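Local coordinates for protein yojF (PDB 1NJH) that is of unknown function, a small, mostly beta-stranded Bacillus subtilis protein of the DUF1806 family, at residues Thr88-Glu91 with Glu92-Leu96; Asp11-Ala14 with Ser15-Tyr19. All coordinates share one frame; numbering follows the deposited sequence.

How the contacts relate
From the N terminus, the chain reaches contact 2 first: D11-Y19 is one run of the helix 9-18 and its end, closed by bonds one helical turn long. Much later, strand 78-89 turns back into strand 95-101, and contact 1 closes that hairpin. The two lie in series, neither nested nor crossed, with centres about 11 Å apart. They nevertheless meet in space. The helix lies against the hairpin face that carries V89 and L95, where L95 packs on S15, and Y19 OH comes up to the backbone O of N93, probably as a hydrogen bond. Helix end and hairpin turn are thus tied together on the curled antiparallel sheet.

Contact 1 (Thr88-Glu91 with Glu92-Leu96); sequences TVDE and ENRLL
This is the tip of a beta hairpin, where strand 78-89 reverses into strand 95-101 near the protein surface. It is a 3:5 hairpin, a type I turn from D90 to N93 with a G1 bulge, N93 holding the left-handed position. N93 N bonds D90 O at 2.7 Å, while D90 N reaches past it to R94 O at 3.1 Å. The reversal needs N93 in this left-handed backbone conformation (phi 62°), which asparagine tolerates better than most residues; its ND2 is held by E114.

D90 organises the turn from inside. Its CG stands between the backbone N and the carbonyl carbon (chi1 67°), which swings the carboxylate back over the turn toward R94. D90 OD2 takes the backbone N of R94 at 2.7 Å, approached from above the carboxylate plane, and more weakly that of E92. D90 OD1 serves the R94 side chain: R94 NE comes to its syn lone pair at 2.9 Å, and R94 NH2 meets the same oxygen nearly along its C-O line at 3.2 Å. OD1 lies in the guanidinium plane, although the two flat groups are turned 32° apart. A short-chain acid suits this place because it can accept from the backbone and the arginine at once. E92 OE1 hangs over one guanidinium face, adding charge but no bond, so three charged residues form a small network.

Beyond the turn the ladder becomes regular. T88 and L96 are a hydrogen-bonded pair, with CG2 of T88 lying alongside CD1 of L96. On the opposite face V89 and L95, the non-hydrogen-bonded pair, bring branched aliphatic chains to the helix 9-18, with V89 CG2 and L95 CD1 4.1 Å apart. At the guanidinium edge and in its plane, one water donates to D90 OD1 and accepts from R94 NH2.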
loop_
_atom_site.group_PDB
_atom_site.type_symbol
_atom_site.label_atom_id
_atom_site.label_comp_id
_atom_site.label_asym_id
_atom_site.label_seq_id
_atom_site.Cartn_x
_atom_site.Cartn_y
_atom_site.Cartn_z
ATOM N N THR A 88 -6.944 12.492 12.983
ATOM C CA THR A 88 -7.005 13.933 13.155
ATOM C C THR A 88 -6.976 14.547 11.774
ATOM O O THR A 88 -6.699 13.875 10.782
ATOM C CB THR A 88 -5.822 14.512 13.946
ATOM O OG1 THR A 88 -6.131 15.868 14.313
ATOM C CG2 THR A 88 -4.557 14.531 13.090
ATOM N N VAL A 89 -7.285 15.830 11.716
ATOM C CA VAL A 89 -7.240 16.572 10.475
ATOM C C VAL A 89 -6.337 17.711 10.891
ATOM O O VAL A 89 -6.710 18.508 11.751
ATOM C CB VAL A 89 -8.622 17.082 10.081
ATOM C CG1 VAL A 89 -8.509 18.042 8.905
ATOM C CG2 VAL A 89 -9.511 15.891 9.726
ATOM N N ASP A 90 -5.148 17.775 10.302
ATOM C CA ASP A 90 -4.179 18.790 10.684
ATOM C C ASP A 90 -4.365 20.180 10.107
ATOM O O ASP A 90 -5.303 20.438 9.359
ATOM C CB ASP A 90 -2.759 18.281 10.408
ATOM C CG ASP A 90 -2.462 18.104 8.935
ATOM O OD1 ASP A 90 -1.467 17.418 8.643
ATOM O OD2 ASP A 90 -3.193 18.649 8.078
ATOM N N GLU A 91 -3.460 21.080 10.485
ATOM C CA GLU A 91 -3.500 22.465 10.037
ATOM C C GLU A 91 -3.501 22.596 8.521
ATOM O O GLU A 91 -3.991 23.591 7.975
ATOM C CB GLU A 91 -2.313 23.239 10.622
ATOM C CG GLU A 91 -0.958 22.563 10.434
ATOM C CD GLU A 91 -0.753 21.364 11.356
ATOM O OE1 GLU A 91 0.340 20.758 11.313
ATOM O OE2 GLU A 91 -1.680 21.029 12.124
ATOM N N GLU A 92 -2.954 21.592 7.841
ATOM C CA GLU A 92 -2.905 21.605 6.384
ATOM C C GLU A 92 -4.129 20.911 5.809
ATOM O O GLU A 92 -4.215 20.665 4.605
ATOM C CB GLU A 92 -1.627 20.925 5.896
ATOM C CG GLU A 92 -0.373 21.741 6.158
ATOM C CD GLU A 92 0.893 20.933 5.984
ATOM O OE1 GLU A 92 1.064 20.311 4.913
ATOM O OE2 GLU A 92 1.721 20.919 6.921
ATOM N N ASN A 93 -5.085 20.614 6.683
ATOM C CA ASN A 93 -6.316 19.959 6.277
ATOM C C ASN A 93 -6.030 18.578 5.686
ATOM O O ASN A 93 -6.622 18.185 4.680
ATOM C CB ASN A 93 -7.060 20.817 5.255
ATOM C CG ASN A 93 -8.452 20.301 4.976
ATOM O OD1 ASN A 93 -9.283 20.205 5.879
ATOM N ND2 ASN A 93 -8.718 19.965 3.720
ATOM N N ARG A 94 -5.116 17.845 6.303
ATOM C CA ARG A 94 -4.809 16.508 5.810
ATOM C C ARG A 94 -5.407 15.512 6.785
ATOM O O ARG A 94 -5.222 15.634 8.002
ATOM C CB ARG A 94 -3.291 16.307 5.695
ATOM C CG ARG A 94 -2.627 17.269 4.733
ATOM C CD ARG A 94 -1.130 17.022 4.640
ATOM N NE ARG A 94 -0.469 17.094 5.940
ATOM C CZ ARG A 94 0.848 17.020 6.104
ATOM N NH1 ARG A 94 1.639 16.877 5.047
ATOM N NH2 ARG A 94 1.374 17.074 7.323
ATOM N N LEU A 95 -6.148 14.538 6.256
ATOM C CA LEU A 95 -6.753 13.521 7.095
ATOM C C LEU A 95 -5.698 12.456 7.376
ATOM O O LEU A 95 -5.221 11.763 6.467
ATOM C CB LEU A 95 -7.983 12.894 6.405
ATOM C CG LEU A 95 -8.634 11.670 7.070
ATOM C CD1 LEU A 95 -9.209 12.056 8.436
ATOM C CD2 LEU A 95 -9.760 11.133 6.173
ATOM N N LEU A 96 -5.334 12.355 8.647
ATOM C CA LEU A 96 -4.337 11.400 9.117
ATOM C C LEU A 96 -4.987 10.318 9.962
ATOM O O LEU A 96 -5.640 10.610 10.965
ATOM C CB LEU A 96 -3.284 12.115 9.970
ATOM C CG LEU A 96 -2.743 13.420 9.397
ATOM C CD1 LEU A 96 -1.692 13.961 10.333
ATOM C CD2 LEU A 96 -2.185 13.198 8.009
HETATM O O HOH W 1 0.396 17.134 10.274
#

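Contact 2 (Asp11-Ala14 with Ser15-Tyr19); sequences DVQA and SLERY
Q13 folds its amide across the carboxylate of E17, one helical turn further on, and Q13 NE2 donates to E17 OE2 at 2.9 Å. The side chain leaves with CG opposite the backbone N (chi1 180°) and then bends at the next bond (chi2 64°), which brings the amide round beside the glutamate. Amide and carboxylate planes stand 70° apart, and NE2 comes to OE2 from above the carboxylate plane. Both ends of the amide are also used by strand 45-63: NE2 gives to A60 O and OE1 accepts from I62 N. Glutamine suits this place because it offers a donor and an acceptor to a strand backbone and still has a second N-H for E17. A leucine in its place would probably leave A60 O, I62 N and E17 OE2 without these partners and set the E17 carboxylate free to turn.

Beneath runs the ordinary alpha-helical ladder. L16 N meets V12 O at 2.8 Å, and E17 N meets Q13 O at 3.1 Å. The R18 N to A14 O bond is weak. V12 and L16 lie side by side on the buried flank, V12 CG1 4.0 Å from L16 CD1, two branched aliphatic chains forming an apolar ridge. S15, also buried, touches V89 and L95, a close approach consistent with its small side chain.

The helix thus lies along the sheet: V12 on I62, M97 and Y87, L16 on A60, L95 and I112, while D11 OD1 bonds Y87 OH, joining it to strands 45-63, 78-89, 95-101 and 106-113.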
loop_
_atom_site.group_PDB
_atom_site.type_symbol
_atom_site.label_atom_id
_atom_site.label_comp_id
_atom_site.label_asym_id
_atom_site.label_seq_id
_atom_site.Cartn_x
_atom_site.Cartn_y
_atom_site.Cartn_z
ATOM N N ASP A 11 -17.243 11.626 11.872
ATOM C CA ASP A 11 -16.362 12.738 11.511
ATOM C C ASP A 11 -15.392 12.292 10.420
ATOM O O ASP A 11 -15.119 13.038 9.481
ATOM C CB ASP A 11 -15.572 13.239 12.733
ATOM C CG ASP A 11 -14.944 14.626 12.515
ATOM O OD1 ASP A 11 -13.806 14.851 12.988
ATOM O OD2 ASP A 11 -15.588 15.501 11.886
ATOM N N VAL A 12 -14.879 11.071 10.539
ATOM C CA VAL A 12 -13.958 10.542 9.531
ATOM C C VAL A 12 -14.705 10.386 8.212
ATOM O O VAL A 12 -14.199 10.769 7.151
ATOM C CB VAL A 12 -13.383 9.171 9.945
ATOM C CG1 VAL A 12 -12.619 8.563 8.773
ATOM C CG2 VAL A 12 -12.450 9.333 11.126
ATOM N N GLN A 13 -15.916 9.836 8.283
ATOM C CA GLN A 13 -16.724 9.649 7.085
ATOM C C GLN A 13 -16.930 10.988 6.392
ATOM O O GLN A 13 -16.803 11.094 5.176
ATOM C CB GLN A 13 -18.085 9.039 7.428
ATOM C CG GLN A 13 -18.965 8.826 6.203
ATOM C CD GLN A 13 -18.370 7.819 5.226
ATOM O OE1 GLN A 13 -17.944 6.726 5.619
ATOM N NE2 GLN A 13 -18.351 8.176 3.948
ATOM N N ALA A 14 -17.251 12.017 7.167
ATOM C CA ALA A 14 -17.456 13.341 6.593
ATOM C C ALA A 14 -16.169 13.849 5.950
ATOM O O ALA A 14 -16.196 14.500 4.910
ATOM C CB ALA A 14 -17.921 14.313 7.675
ATOM N N SER A 15 -15.037 13.547 6.574
ATOM C CA SER A 15 -13.746 13.983 6.049
ATOM C C SER A 15 -13.390 13.247 4.751
ATOM O O SER A 15 -12.847 13.840 3.812
ATOM C CB SER A 15 -12.654 13.748 7.099
ATOM O OG SER A 15 -11.399 14.228 6.645
ATOM N N LEU A 16 -13.696 11.955 4.694
ATOM C CA LEU A 16 -13.404 11.177 3.496
ATOM C C LEU A 16 -14.197 11.704 2.305
ATOM O O LEU A 16 -13.655 11.872 1.217
ATOM C CB LEU A 16 -13.723 9.691 3.712
ATOM C CG LEU A 16 -12.871 8.891 4.708
ATOM C CD1 LEU A 16 -13.535 7.529 4.971
ATOM C CD2 LEU A 16 -11.457 8.667 4.165
ATOM N N GLU A 17 -15.483 11.975 2.506
ATOM C CA GLU A 17 -16.320 12.470 1.419
ATOM C C GLU A 17 -15.826 13.828 0.931
ATOM O O GLU A 17 -16.045 14.210 -0.217
ATOM C CB GLU A 17 -17.775 12.541 1.896
ATOM C CG GLU A 17 -18.203 11.221 2.501
ATOM C CD GLU A 17 -19.612 11.206 3.046
ATOM O OE1 GLU A 17 -20.081 12.256 3.537
ATOM O OE2 GLU A 17 -20.236 10.124 3.012
ATOM N N ARG A 18 -15.139 14.540 1.815
ATOM C CA ARG A 18 -14.592 15.851 1.502
ATOM C C ARG A 18 -13.574 15.770 0.363
ATOM O O ARG A 18 -13.565 16.611 -0.536
ATOM C CB ARG A 18 -13.920 16.423 2.750
ATOM C CG ARG A 18 -13.366 17.830 2.610
ATOM C CD ARG A 18 -12.434 18.136 3.775
ATOM N NE ARG A 18 -13.031 17.766 5.058
ATOM C CZ ARG A 18 -12.363 17.698 6.205
ATOM N NH1 ARG A 18 -11.066 17.975 6.237
ATOM N NH2 ARG A 18 -12.990 17.346 7.319
ATOM N N TYR A 19 -12.729 14.741 0.400
ATOM C CA TYR A 19 -11.678 14.557 -0.603
ATOM C C TYR A 19 -12.095 13.727 -1.811
ATOM O O TYR A 19 -11.281 13.486 -2.698
ATOM C CB TYR A 19 -10.447 13.879 0.014
ATOM C CG TYR A 19 -9.844 14.592 1.193
ATOM C CD1 TYR A 19 -9.006 15.692 1.022
ATOM C CD2 TYR A 19 -10.118 14.168 2.491
ATOM C CE1 TYR A 19 -8.454 16.353 2.128
ATOM C CE2 TYR A 19 -9.580 14.817 3.592
ATOM C CZ TYR A 19 -8.752 15.908 3.405
ATOM O OH TYR A 19 -8.250 16.555 4.511
#